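PDB 5XH8: extracellular invertase from Aspergillus kawachii, which hydrolyses sucrose at its beta-fructofuranosyl end and transfers fructosyl groups with high transfructosylation activity, probably building fructooligosaccharides such as 1-kestose. Local coordinates for residues Ile91-Ala96 with Phe148-Gln153; Gly154-Gly159 with Gln217-Leu222; Arg525-Leu530 with Ala536-Asp541; Phe577-Asn580 with Gly584-Phe587. All coordinates share one frame; numbering follows the deposited sequence.

Contact 1: residues Ile91-Ala96 with Phe148-Gln153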
loop_
_atom_site.group_PDB
_atom_site.type_symbol
_atom_site.label_atom_id
_atom_site.label_comp_id
_atom_site.label_asym_id
_atom_site.label_seq_id
_atom_site.Cartn_x
_atom_site.Cartn_y
_atom_site.Cartn_z
ATOM N N ILE A 91 -10.661 -1.410 2.982
ATOM C CA ILE A 91 -9.487 -0.621 3.264
ATOM C C ILE A 91 -8.530 -0.592 2.042
ATOM O O ILE A 91 -7.944 0.468 1.704
ATOM C CB ILE A 91 -8.758 -1.171 4.504
ATOM C CG1 ILE A 91 -9.656 -1.078 5.769
ATOM C CG2 ILE A 91 -7.421 -0.484 4.713
ATOM C CD1 ILE A 91 -9.850 0.311 6.320
ATOM N N ASN A 92 -8.364 -1.741 1.399
ATOM C CA ASN A 92 -7.405 -1.852 0.273
ATOM C C ASN A 92 -8.006 -1.453 -1.052
ATOM O O ASN A 92 -7.262 -1.079 -1.976
ATOM C CB ASN A 92 -6.868 -3.257 0.139
ATOM C CG ASN A 92 -6.194 -3.775 1.409
ATOM O OD1 ASN A 92 -5.794 -3.012 2.311
ATOM N ND2 ASN A 92 -6.043 -5.097 1.462
ATOM N N ASP A 93 -9.333 -1.564 -1.161
ATOM C CA ASP A 93 -10.048 -1.331 -2.428
ATOM C C ASP A 93 -11.222 -0.352 -2.243
ATOM O O ASP A 93 -12.357 -0.670 -2.594
ATOM C CB ASP A 93 -10.521 -2.661 -3.039
ATOM C CG ASP A 93 -11.310 -3.536 -2.071
ATOM O OD1 ASP A 93 -11.655 -3.092 -0.958
ATOM O OD2 ASP A 93 -11.581 -4.695 -2.449
ATOM N N PRO A 94 -10.954 0.840 -1.675
ATOM C CA PRO A 94 -12.067 1.758 -1.387
ATOM C C PRO A 94 -12.771 2.250 -2.655
ATOM O O PRO A 94 -13.947 2.575 -2.593
ATOM C CB PRO A 94 -11.376 2.925 -0.638
ATOM C CG PRO A 94 -9.950 2.904 -1.174
ATOM C CD PRO A 94 -9.646 1.435 -1.359
ATOM N N VAL A 95 -12.082 2.259 -3.810
ATOM C CA VAL A 95 -12.650 2.822 -5.034
ATOM C C VAL A 95 -13.191 1.731 -5.962
ATOM O O VAL A 95 -14.289 1.876 -6.477
ATOM C CB VAL A 95 -11.621 3.746 -5.733
ATOM C CG1 VAL A 95 -12.077 4.155 -7.123
ATOM C CG2 VAL A 95 -11.384 4.971 -4.860
ATOM N N ALA A 96 -12.446 0.649 -6.187
ATOM C CA ALA A 96 -12.900 -0.365 -7.136
ATOM C C ALA A 96 -12.266 -1.723 -6.897
ATOM O O ALA A 96 -11.179 -1.829 -6.280
ATOM C CB ALA A 96 -12.629 0.101 -8.572
ATOM N N PHE A 148 -16.266 -14.065 -1.305
ATOM C CA PHE A 148 -14.844 -14.023 -1.075
ATOM C C PHE A 148 -14.558 -12.952 -0.012
ATOM O O PHE A 148 -14.675 -11.778 -0.271
ATOM C CB PHE A 148 -14.096 -13.785 -2.390
ATOM C CG PHE A 148 -13.927 -15.044 -3.190
ATOM C CD1 PHE A 148 -14.994 -15.560 -3.930
ATOM C CD2 PHE A 148 -12.745 -15.758 -3.135
ATOM C CE1 PHE A 148 -14.866 -16.752 -4.628
ATOM C CE2 PHE A 148 -12.598 -16.940 -3.838
ATOM C CZ PHE A 148 -13.662 -17.438 -4.593
ATOM N N THR A 149 -14.219 -13.405 1.191
ATOM C CA THR A 149 -13.925 -12.547 2.318
ATOM C C THR A 149 -12.519 -12.003 2.182
ATOM O O THR A 149 -11.541 -12.758 2.125
ATOM C CB THR A 149 -13.989 -13.340 3.631
ATOM O OG1 THR A 149 -15.165 -14.145 3.615
ATOM C CG2 THR A 149 -14.004 -12.387 4.858
ATOM N N LYS A 150 -12.408 -10.688 2.193
ATOM C CA LYS A 150 -11.098 -10.059 2.097
ATOM C C LYS A 150 -10.279 -10.379 3.330
ATOM O O LYS A 150 -10.785 -10.284 4.434
ATOM C CB LYS A 150 -11.247 -8.558 1.952
ATOM C CG LYS A 150 -11.996 -8.170 0.676
ATOM C CD LYS A 150 -12.462 -6.729 0.749
ATOM C CE LYS A 150 -13.386 -6.382 -0.398
ATOM N NZ LYS A 150 -13.771 -4.949 -0.328
ATOM N N LEU A 151 -9.028 -10.779 3.146
ATOM C CA LEU A 151 -8.137 -10.921 4.290
ATOM C C LEU A 151 -7.966 -9.543 4.932
ATOM O O LEU A 151 -7.846 -8.522 4.224
ATOM C CB LEU A 151 -6.759 -11.473 3.878
ATOM C CG LEU A 151 -6.668 -12.887 3.316
ATOM C CD1 LEU A 151 -5.212 -13.322 3.366
ATOM C CD2 LEU A 151 -7.559 -13.885 4.063
ATOM N N ASP A 152 -7.967 -9.532 6.263
ATOM C CA ASP A 152 -7.917 -8.322 7.046
ATOM C C ASP A 152 -6.477 -7.878 7.209
ATOM O O ASP A 152 -5.892 -7.934 8.276
ATOM C CB ASP A 152 -8.622 -8.545 8.390
ATOM C CG ASP A 152 -8.944 -7.246 9.107
ATOM O OD1 ASP A 152 -8.878 -6.166 8.509
ATOM O OD2 ASP A 152 -9.272 -7.299 10.297
ATOM N N GLN A 153 -5.924 -7.397 6.109
ATOM C CA GLN A 153 -4.562 -6.960 6.046
ATOM C C GLN A 153 -4.381 -6.197 4.738
ATOM O O GLN A 153 -5.258 -6.207 3.875
ATOM C CB GLN A 153 -3.600 -8.145 6.107
ATOM C CG GLN A 153 -3.785 -9.121 4.955
ATOM C CD GLN A 153 -2.536 -9.879 4.667
ATOM O OE1 GLN A 153 -2.221 -10.809 5.370
ATOM N NE2 GLN A 153 -1.788 -9.452 3.670
#

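Contact 2: residues Gly154-Gly159 with Gln217-Leu222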
loop_
_atom_site.group_PDB
_atom_site.type_symbol
_atom_site.label_atom_id
_atom_site.label_comp_id
_atom_site.label_asym_id
_atom_site.label_seq_id
_atom_site.Cartn_x
_atom_site.Cartn_y
_atom_site.Cartn_z
ATOM N N GLY A 154 -3.222 -5.566 4.603
ATOM C CA GLY A 154 -2.889 -4.821 3.406
ATOM C C GLY A 154 -2.647 -5.706 2.198
ATOM O O GLY A 154 -2.636 -6.941 2.311
ATOM N N PRO A 155 -2.459 -5.074 1.023
ATOM C CA PRO A 155 -2.143 -5.814 -0.188
ATOM C C PRO A 155 -0.861 -6.663 -0.038
ATOM O O PRO A 155 0.097 -6.266 0.650
ATOM C CB PRO A 155 -1.925 -4.726 -1.237
ATOM C CG PRO A 155 -1.653 -3.466 -0.461
ATOM C CD PRO A 155 -2.405 -3.612 0.828
ATOM N N VAL A 156 -0.868 -7.821 -0.680
ATOM C CA VAL A 156 0.307 -8.701 -0.694
ATOM C C VAL A 156 1.320 -8.249 -1.751
ATOM O O VAL A 156 2.517 -8.569 -1.651
ATOM C CB VAL A 156 -0.076 -10.186 -0.849
ATOM C CG1 VAL A 156 -0.918 -10.629 0.336
ATOM C CG2 VAL A 156 -0.817 -10.467 -2.134
ATOM N N ILE A 157 0.850 -7.490 -2.737
ATOM C CA ILE A 157 1.740 -6.823 -3.694
ATOM C C ILE A 157 1.326 -5.347 -3.737
ATOM O O ILE A 157 0.407 -4.999 -4.499
ATOM C CB ILE A 157 1.718 -7.474 -5.099
ATOM C CG1 ILE A 157 2.087 -8.953 -5.024
ATOM C CG2 ILE A 157 2.650 -6.725 -6.042
ATOM C CD1 ILE A 157 1.927 -9.714 -6.326
ATOM N N PRO A 158 1.985 -4.485 -2.913
ATOM C CA PRO A 158 1.587 -3.060 -2.771
ATOM C C PRO A 158 1.914 -2.121 -3.917
ATOM O O PRO A 158 1.494 -0.960 -3.918
ATOM C CB PRO A 158 2.345 -2.582 -1.509
ATOM C CG PRO A 158 2.930 -3.780 -0.867
ATOM C CD PRO A 158 2.986 -4.879 -1.892
ATOM N N GLY A 159 2.667 -2.577 -4.884
ATOM C CA GLY A 159 2.900 -1.764 -6.053
ATOM C C GLY A 159 3.901 -2.471 -6.909
ATOM O O GLY A 159 4.334 -3.587 -6.564
ATOM N N GLN A 217 1.801 -14.817 0.878
ATOM C CA GLN A 217 1.975 -13.485 1.461
ATOM C C GLN A 217 2.912 -12.644 0.611
ATOM O O GLN A 217 2.657 -11.459 0.361
ATOM C CB GLN A 217 2.509 -13.645 2.883
ATOM C CG GLN A 217 2.519 -12.401 3.736
ATOM C CD GLN A 217 1.136 -11.816 3.943
ATOM O OE1 GLN A 217 0.175 -12.530 4.215
ATOM N NE2 GLN A 217 1.030 -10.526 3.788
ATOM N N TYR A 218 3.997 -13.274 0.154
ATOM C CA TYR A 218 5.062 -12.597 -0.532
ATOM C C TYR A 218 5.272 -13.205 -1.901
ATOM O O TYR A 218 5.189 -14.443 -2.086
ATOM C CB TYR A 218 6.348 -12.636 0.306
ATOM C CG TYR A 218 6.219 -11.908 1.616
ATOM C CD1 TYR A 218 6.158 -10.512 1.642
ATOM C CD2 TYR A 218 6.140 -12.606 2.845
ATOM C CE1 TYR A 218 6.007 -9.819 2.847
ATOM C CE2 TYR A 218 6.008 -11.913 4.058
ATOM C CZ TYR A 218 5.939 -10.509 4.041
ATOM O OH TYR A 218 5.798 -9.767 5.197
ATOM N N TRP A 219 5.532 -12.319 -2.857
ATOM C CA TRP A 219 5.638 -12.676 -4.261
ATOM C C TRP A 219 6.944 -12.132 -4.812
ATOM O O TRP A 219 7.153 -10.914 -4.912
ATOM C CB TRP A 219 4.405 -12.159 -5.037
ATOM C CG TRP A 219 3.190 -12.887 -4.584
ATOM C CD1 TRP A 219 2.430 -12.596 -3.496
ATOM C CD2 TRP A 219 2.635 -14.075 -5.161
ATOM N NE1 TRP A 219 1.426 -13.523 -3.356
ATOM C CE2 TRP A 219 1.532 -14.441 -4.371
ATOM C CE3 TRP A 219 2.984 -14.880 -6.259
ATOM C CZ2 TRP A 219 0.764 -15.564 -4.645
ATOM C CZ3 TRP A 219 2.215 -15.995 -6.536
ATOM C CH2 TRP A 219 1.121 -16.330 -5.740
ATOM N N GLU A 220 7.839 -13.054 -5.160
ATOM C CA GLU A 220 9.170 -12.701 -5.613
ATOM C C GLU A 220 9.099 -12.265 -7.058
ATOM O O GLU A 220 8.570 -12.985 -7.898
ATOM C CB GLU A 220 10.091 -13.905 -5.449
ATOM C CG GLU A 220 11.514 -13.652 -5.904
ATOM C CD GLU A 220 12.426 -14.856 -5.688
ATOM O OE1 GLU A 220 11.952 -15.981 -5.447
ATOM O OE2 GLU A 220 13.637 -14.652 -5.747
ATOM N N TYR A 221 9.650 -11.098 -7.362
ATOM C CA TYR A 221 9.627 -10.560 -8.710
ATOM C C TYR A 221 10.666 -11.266 -9.592
ATOM O O TYR A 221 11.827 -11.375 -9.201
ATOM C CB TYR A 221 9.908 -9.059 -8.686
ATOM C CG TYR A 221 9.882 -8.406 -10.056
ATOM C CD1 TYR A 221 8.794 -8.584 -10.923
ATOM C CD2 TYR A 221 10.939 -7.604 -10.486
ATOM C CE1 TYR A 221 8.778 -7.977 -12.179
ATOM C CE2 TYR A 221 10.927 -6.995 -11.734
ATOM C CZ TYR A 221 9.841 -7.178 -12.572
ATOM O OH TYR A 221 9.855 -6.584 -13.819
ATOM N N LEU A 222 10.245 -11.725 -10.770
ATOM C CA LEU A 222 11.113 -12.450 -11.707
ATOM C C LEU A 222 11.369 -11.716 -13.010
ATOM O O LEU A 222 11.940 -12.285 -13.959
ATOM C CB LEU A 222 10.507 -13.806 -12.009
ATOM C CG LEU A 222 10.346 -14.713 -10.797
ATOM C CD1 LEU A 222 9.547 -15.929 -11.190
ATOM C CD2 LEU A 222 11.699 -15.115 -10.197
HETATM O O HOH W 1 5.025 -9.493 -2.309
#

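Contact 3: residues Arg525-Leu530 with Ala536-Asp541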
loop_
_atom_site.group_PDB
_atom_site.type_symbol
_atom_site.label_atom_id
_atom_site.label_comp_id
_atom_site.label_asym_id
_atom_site.label_seq_id
_atom_site.Cartn_x
_atom_site.Cartn_y
_atom_site.Cartn_z
ATOM N N ARG A 525 -6.453 -17.481 -43.530
ATOM C CA ARG A 525 -5.799 -18.056 -44.700
ATOM C C ARG A 525 -6.277 -19.481 -44.884
ATOM O O ARG A 525 -6.266 -20.281 -43.946
ATOM C CB ARG A 525 -4.282 -18.059 -44.575
ATOM C CG ARG A 525 -3.587 -18.868 -45.680
ATOM C CD ARG A 525 -2.159 -18.435 -45.890
ATOM N NE ARG A 525 -2.122 -17.065 -46.369
ATOM C CZ ARG A 525 -1.042 -16.300 -46.397
ATOM N NH1 ARG A 525 0.147 -16.758 -46.007
ATOM N NH2 ARG A 525 -1.148 -15.057 -46.837
ATOM N N LEU A 526 -6.702 -19.770 -46.109
ATOM C CA LEU A 526 -7.002 -21.121 -46.578
ATOM C C LEU A 526 -5.774 -21.506 -47.404
ATOM O O LEU A 526 -5.474 -20.863 -48.416
ATOM C CB LEU A 526 -8.279 -21.099 -47.442
ATOM C CG LEU A 526 -9.541 -20.646 -46.678
ATOM C CD1 LEU A 526 -10.763 -20.482 -47.579
ATOM C CD2 LEU A 526 -9.845 -21.634 -45.553
ATOM N N PHE A 527 -5.032 -22.504 -46.926
ATOM C CA PHE A 527 -3.767 -22.886 -47.559
ATOM C C PHE A 527 -4.028 -23.801 -48.761
ATOM O O PHE A 527 -5.146 -24.306 -48.953
ATOM C CB PHE A 527 -2.873 -23.637 -46.578
ATOM C CG PHE A 527 -2.505 -22.851 -45.356
ATOM C CD1 PHE A 527 -1.417 -21.980 -45.370
ATOM C CD2 PHE A 527 -3.226 -23.008 -44.172
ATOM C CE1 PHE A 527 -1.069 -21.268 -44.232
ATOM C CE2 PHE A 527 -2.883 -22.292 -43.031
ATOM C CZ PHE A 527 -1.805 -21.425 -43.061
ATOM N N ASP A 528 -2.984 -24.033 -49.553
ATOM C CA ASP A 528 -3.040 -25.077 -50.588
ATOM C C ASP A 528 -2.744 -26.395 -49.905
ATOM O O ASP A 528 -1.787 -26.489 -49.139
ATOM C CB ASP A 528 -2.069 -24.759 -51.728
ATOM C CG ASP A 528 -2.474 -23.514 -52.484
ATOM O OD1 ASP A 528 -3.661 -23.390 -52.836
ATOM O OD2 ASP A 528 -1.624 -22.646 -52.722
ATOM N N VAL A 529 -3.589 -27.390 -50.164
ATOM C CA VAL A 529 -3.570 -28.671 -49.479
ATOM C C VAL A 529 -3.527 -29.816 -50.515
ATOM O O VAL A 529 -3.996 -29.653 -51.637
ATOM C CB VAL A 529 -4.811 -28.769 -48.564
ATOM C CG1 VAL A 529 -4.897 -30.112 -47.862
ATOM C CG2 VAL A 529 -4.767 -27.654 -47.519
ATOM N N LEU A 530 -2.974 -30.963 -50.117
ATOM C CA LEU A 530 -2.798 -32.124 -50.989
ATOM C C LEU A 530 -3.504 -33.351 -50.403
ATOM O O LEU A 530 -3.178 -33.784 -49.305
ATOM C CB LEU A 530 -1.303 -32.408 -51.141
ATOM C CG LEU A 530 -0.892 -33.267 -52.335
ATOM C CD1 LEU A 530 -0.779 -32.388 -53.580
ATOM C CD2 LEU A 530 0.413 -34.005 -52.045
ATOM N N ALA A 536 -5.512 -28.726 -53.865
ATOM C CA ALA A 536 -6.692 -27.859 -53.831
ATOM C C ALA A 536 -6.534 -26.717 -52.812
ATOM O O ALA A 536 -5.713 -26.781 -51.902
ATOM C CB ALA A 536 -7.932 -28.682 -53.505
ATOM N N ILE A 537 -7.342 -25.675 -52.980
ATOM C CA ILE A 537 -7.532 -24.703 -51.912
ATOM C C ILE A 537 -8.295 -25.414 -50.800
ATOM O O ILE A 537 -9.295 -26.100 -51.046
ATOM C CB ILE A 537 -8.304 -23.454 -52.359
ATOM C CG1 ILE A 537 -7.513 -22.713 -53.453
ATOM C CG2 ILE A 537 -8.567 -22.549 -51.150
ATOM C CD1 ILE A 537 -8.185 -21.460 -53.974
ATOM N N GLU A 538 -7.790 -25.265 -49.579
ATOM C CA GLU A 538 -8.421 -25.807 -48.368
ATOM C C GLU A 538 -9.918 -25.462 -48.255
ATOM O O GLU A 538 -10.328 -24.358 -48.567
ATOM C CB GLU A 538 -7.675 -25.237 -47.150
ATOM C CG GLU A 538 -8.072 -25.810 -45.808
ATOM C CD GLU A 538 -7.205 -25.294 -44.679
ATOM O OE1 GLU A 538 -6.474 -24.294 -44.841
ATOM O OE2 GLU A 538 -7.273 -25.906 -43.613
ATOM N N THR A 539 -10.718 -26.423 -47.816
ATOM C CA THR A 539 -12.141 -26.200 -47.583
ATOM C C THR A 539 -12.373 -25.218 -46.386
ATOM O O THR A 539 -11.645 -25.250 -45.388
ATOM C CB THR A 539 -12.863 -27.556 -47.381
ATOM O OG1 THR A 539 -12.880 -28.259 -48.637
ATOM C CG2 THR A 539 -14.294 -27.388 -46.911
ATOM N N LEU A 540 -13.348 -24.326 -46.549
ATOM C CA LEU A 540 -13.793 -23.422 -45.482
ATOM C C LEU A 540 -14.887 -24.139 -44.723
ATOM O O LEU A 540 -15.986 -24.332 -45.249
ATOM C CB LEU A 540 -14.324 -22.110 -46.054
ATOM C CG LEU A 540 -14.942 -21.115 -45.061
ATOM C CD1 LEU A 540 -13.916 -20.682 -44.009
ATOM C CD2 LEU A 540 -15.513 -19.915 -45.808
ATOM N N ASP A 541 -14.545 -24.616 -43.536
ATOM C CA ASP A 541 -15.488 -25.238 -42.615
ATOM C C ASP A 541 -16.052 -24.191 -41.638
ATOM O O ASP A 541 -15.448 -23.867 -40.610
ATOM C CB ASP A 541 -14.789 -26.374 -41.876
ATOM C CG ASP A 541 -15.741 -27.221 -41.089
ATOM O OD1 ASP A 541 -16.961 -27.142 -41.331
ATOM O OD2 ASP A 541 -15.274 -27.971 -40.221
#

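Contact 4: residues Phe577-Asn580 with Gly584-Phe587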
loop_
_atom_site.group_PDB
_atom_site.type_symbol
_atom_site.label_atom_id
_atom_site.label_comp_id
_atom_site.label_asym_id
_atom_site.label_seq_id
_atom_site.Cartn_x
_atom_site.Cartn_y
_atom_site.Cartn_z
ATOM N N PHE A 577 -28.028 -18.586 -49.541
ATOM C CA PHE A 577 -26.670 -18.640 -50.107
ATOM C C PHE A 577 -26.377 -17.263 -50.666
ATOM O O PHE A 577 -27.290 -16.558 -51.103
ATOM C CB PHE A 577 -26.539 -19.668 -51.247
ATOM C CG PHE A 577 -26.840 -21.079 -50.835
ATOM C CD1 PHE A 577 -25.849 -21.879 -50.300
ATOM C CD2 PHE A 577 -28.118 -21.604 -50.974
ATOM C CE1 PHE A 577 -26.130 -23.177 -49.898
ATOM C CE2 PHE A 577 -28.404 -22.899 -50.578
ATOM C CZ PHE A 577 -27.408 -23.689 -50.037
ATOM N N PHE A 578 -25.117 -16.866 -50.626
ATOM C CA PHE A 578 -24.695 -15.604 -51.206
ATOM C C PHE A 578 -23.388 -15.827 -51.948
ATOM O O PHE A 578 -22.504 -16.525 -51.454
ATOM C CB PHE A 578 -24.493 -14.533 -50.130
ATOM C CG PHE A 578 -23.607 -13.403 -50.573
ATOM C CD1 PHE A 578 -24.096 -12.408 -51.410
ATOM C CD2 PHE A 578 -22.274 -13.356 -50.193
ATOM C CE1 PHE A 578 -23.279 -11.371 -51.833
ATOM C CE2 PHE A 578 -21.450 -12.320 -50.611
ATOM C CZ PHE A 578 -21.953 -11.321 -51.431
ATOM N N HIS A 579 -23.277 -15.217 -53.125
ATOM C CA HIS A 579 -22.080 -15.313 -53.971
ATOM C C HIS A 579 -22.094 -14.112 -54.919
ATOM O O HIS A 579 -23.150 -13.789 -55.482
ATOM C CB HIS A 579 -22.080 -16.655 -54.713
ATOM C CG HIS A 579 -20.998 -16.783 -55.739
ATOM N ND1 HIS A 579 -19.665 -16.606 -55.443
ATOM C CD2 HIS A 579 -21.056 -17.076 -57.061
ATOM C CE1 HIS A 579 -18.948 -16.774 -56.539
ATOM N NE2 HIS A 579 -19.768 -17.063 -57.535
ATOM N N ASN A 580 -20.959 -13.420 -55.064
ATOM C CA ASN A 580 -20.935 -12.148 -55.825
ATOM C C ASN A 580 -20.715 -12.330 -57.342
ATOM O O ASN A 580 -20.568 -11.354 -58.066
ATOM C CB ASN A 580 -19.906 -11.169 -55.254
ATOM C CG ASN A 580 -18.481 -11.602 -55.494
ATOM O OD1 ASN A 580 -18.203 -12.785 -55.703
ATOM N ND2 ASN A 580 -17.558 -10.656 -55.417
ATOM N N GLY A 584 -16.527 -19.259 -59.048
ATOM C CA GLY A 584 -17.493 -20.222 -58.558
ATOM C C GLY A 584 -17.215 -20.658 -57.132
ATOM O O GLY A 584 -16.100 -20.505 -56.628
ATOM N N VAL A 585 -18.258 -21.204 -56.503
ATOM C CA VAL A 585 -18.203 -21.744 -55.141
ATOM C C VAL A 585 -19.051 -22.974 -55.081
ATOM O O VAL A 585 -20.157 -22.955 -55.602
ATOM C CB VAL A 585 -18.917 -20.844 -54.097
ATOM C CG1 VAL A 585 -18.314 -21.049 -52.715
ATOM C CG2 VAL A 585 -18.938 -19.401 -54.527
ATOM N N ALA A 586 -18.594 -23.997 -54.376
ATOM C CA ALA A 586 -19.429 -25.148 -54.105
ATOM C C ALA A 586 -19.714 -25.216 -52.616
ATOM O O ALA A 586 -18.786 -25.325 -51.803
ATOM C CB ALA A 586 -18.757 -26.427 -54.590
ATOM N N PHE A 587 -21.002 -25.145 -52.276
ATOM C CA PHE A 587 -21.490 -25.293 -50.922
ATOM C C PHE A 587 -21.830 -26.737 -50.688
ATOM O O PHE A 587 -22.589 -27.309 -51.451
ATOM C CB PHE A 587 -22.776 -24.471 -50.718
ATOM C CG PHE A 587 -22.568 -22.994 -50.770
ATOM C CD1 PHE A 587 -22.573 -22.320 -51.988
ATOM C CD2 PHE A 587 -22.364 -22.265 -49.596
ATOM C CE1 PHE A 587 -22.390 -20.948 -52.042
ATOM C CE2 PHE A 587 -22.169 -20.893 -49.643
ATOM C CZ PHE A 587 -22.191 -20.231 -50.864
#

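Contact 1: residues Ile91-Ala96 with Phe148-Gln153
Lys150 and Asp93 reach for each other from opposite directions and meet in a salt bridge. The lysine chain is extended beyond CG, and its NZ lies 2.9 Å from Asp93 OD1, on the syn side and 19° out of the carboxylate plane; the bond to OD2 is weak. In Asp93 the carboxylate sits between the backbone N and the carbonyl carbon (chi1 52°), which turns it to the lysine. Both ends have further partners: Tyr115 OH bonds to Asp93 OD2, and Val87 O takes a bond from Lys150 NZ, so the ammonium is held by two points of the loop that precedes strand 96-103. Beside this pair, Asn92 offers ND2 to the backbone of Gln153. The ND2 to Gln153 O distance is 2.8 Å, with the acceptor close to the amide plane and the N-H aimed at a lone pair in the carbonyl plane. The other end of that amide, OD1, bonds to Tyr120 OH of the second subunit. In the fold, residues 91-96 lead into strand 96-103, one edge of a four-stranded antiparallel sheet of the beta-propeller, while Lys150 ends strand 149-150 at the other edge; strands 112-118 and 134-140 lie between.

Contact 2: residues Gly154-Gly159 with Gln217-Leu222
The backbones of Val156 and Gln217 approach to 5.5 Å between their CA atoms and those of Ile157 and Trp219 to 7.1 Å, with no direct hydrogen bond between the segments. One water fills that role: it donates to Val156 O (2.8 Å) and accepts from Trp219 N (2.9 Å). Val156 points at the other segment, and its CB lies 3.2 Å from Gln217 O. CG1, beside the backbone N (chi1 -62°), lies next to the same Gln217 carbonyl, while CG2 faces the pyrrole part of Trp219, 4.0 Å from NE1, at an oblique angle to the ring. That indole N-H bonds to Phe216 O, which would limit rotation of the ring. The contact bridges two neighbouring four-stranded sheets of the beta-propeller: residues 154-159 run beside strand 134-140, where Val156 and Ile157 both face Gln136 in a classic beta bulge, and Trp219 starts an outermost strand, 219-227, of the next sheet. Ile157 leaves the backbone pointing neither to nor from Trp219, but its extended chain (chi2 173°) carries CD1 across the tryptophan at about a right angle, 3.7 Å from Trp219 CB and 3.8 Å from CG. Ile195 of strand 191-199 also packs on Ile157, and Thr193 on Trp219. Arg131 of the second subunit reaches this junction as well, with NH1 bonded to Gln217 O and NH2 to Val156 O, so that Val156 O accepts from both the water and the guanidinium group.

Contact 3: residues Arg525-Leu530 with Ala536-Asp541
Asp528 and Val529 pair with Ile537 and Ala536 in an antiparallel beta hairpin of the C-terminal beta-sandwich domain, with chain directions 137° apart over the touching parts. Val529 and Ala536 form the hydrogen-bonded pair, N to O 2.8 Å each way, and Asp528 with Ile537 the non-hydrogen-bonded one. Beyond it Glu538 N bonds to Phe527 O at 2.9 Å, nearly straight on to the carbonyl. In place of the return backbone bond comes the Glu538 side chain: CG is anti to the backbone N (chi1 -173°) and the extended chain carries OE1 to Phe527 N, 3.1 Å away in a nearly straight bond. This bond uses the anti lone pair of OE1, while OE2 makes a salt bridge with Arg558. On the way Glu538 CB rests 3.8 Å from Val529 CG2, the two side chains crossing on the face that Val529 shares with Ala536. The opposite face carries Asp528 and Ile537, and Asp528 OD1 pairs with Arg469. Leu526 CB packs at 4.0 Å on Ile537 CG2, and Leu526 CD1 extends the apolar patch to Leu540 CB. Phe527 meets Trp397 edge-to-face and has Arg525 CG over one face, toward the rim. Its ring lies alongside the Glu538 carboxylate, planes 36° apart, and CD2 at the ring edge is 3.6 Å from Glu538 OE1.

Contact 4: residues Phe577-Asn580 with Gly584-Phe587
A beta-arch joins the two sheets of the C-terminal beta-sandwich here: strand 577-580 and strand 585-587, linked by a short turn, belong to facing sheets and pack through side chains, with no hydrogen bond between them. Their axes are 9.4 Å apart at closest approach and run antiparallel (173°). The side chains of Phe577 and Phe587 overlap, coming from the two sheets in opposite directions, and form a T-shaped stack, centroids 4.8 Å apart and planes at 69°. The edge of Phe577 is the donor side: its CD1 stands over the centre of the Phe587 face, 3.5 Å from CG. At the edge of the same Phe587 ring, near its plane, Phe578 O lies 3.8 Å from CZ. Farther along, the His579 ring receives Val585 CG2 over one face in a CH-pi contact, 3.4 Å from the centroid and displaced toward ND1. The 3.0 Å from Val585 CG2 to His579 ND1 is unusually short, and its exact value is doubtful. His579 is set for this by CG anti to the backbone N, and its ring is held at both nitrogens: ND1 with Ser475 OG, NE2 with Gly583 O. Phe447 meets Phe577, and Phe477 meets Phe587 edge-to-face, widening the aromatic core. In the six-stranded sheet, strand 574-580 is flanked by strands 444-446 and 474-481; in the facing sheet, strand 585-594 lies between strands 430-439 and 455-463.

Overall arrangement
Contacts 1 and 2 come first along the chain and lie in the N-terminal beta-propeller, centres 15 Å apart. They touch at Asn92 and Gly154, and both reach the second subunit, so this corner of the propeller takes part in dimer contact. Contacts 3 and 4 follow in the C-terminal beta-sandwich, 16 Å apart between centres. They share the sheet that holds strands 534-547 and 585-594, although their nearest atoms stay about 7 Å apart. The two pairs sit on opposite sides of the chain's centre, with centres 49 to 57 Å apart. Together they sample the two-domain GH32 architecture: a closure within one propeller sheet and a junction with the next at one end, hairpin and sandwich core at the other.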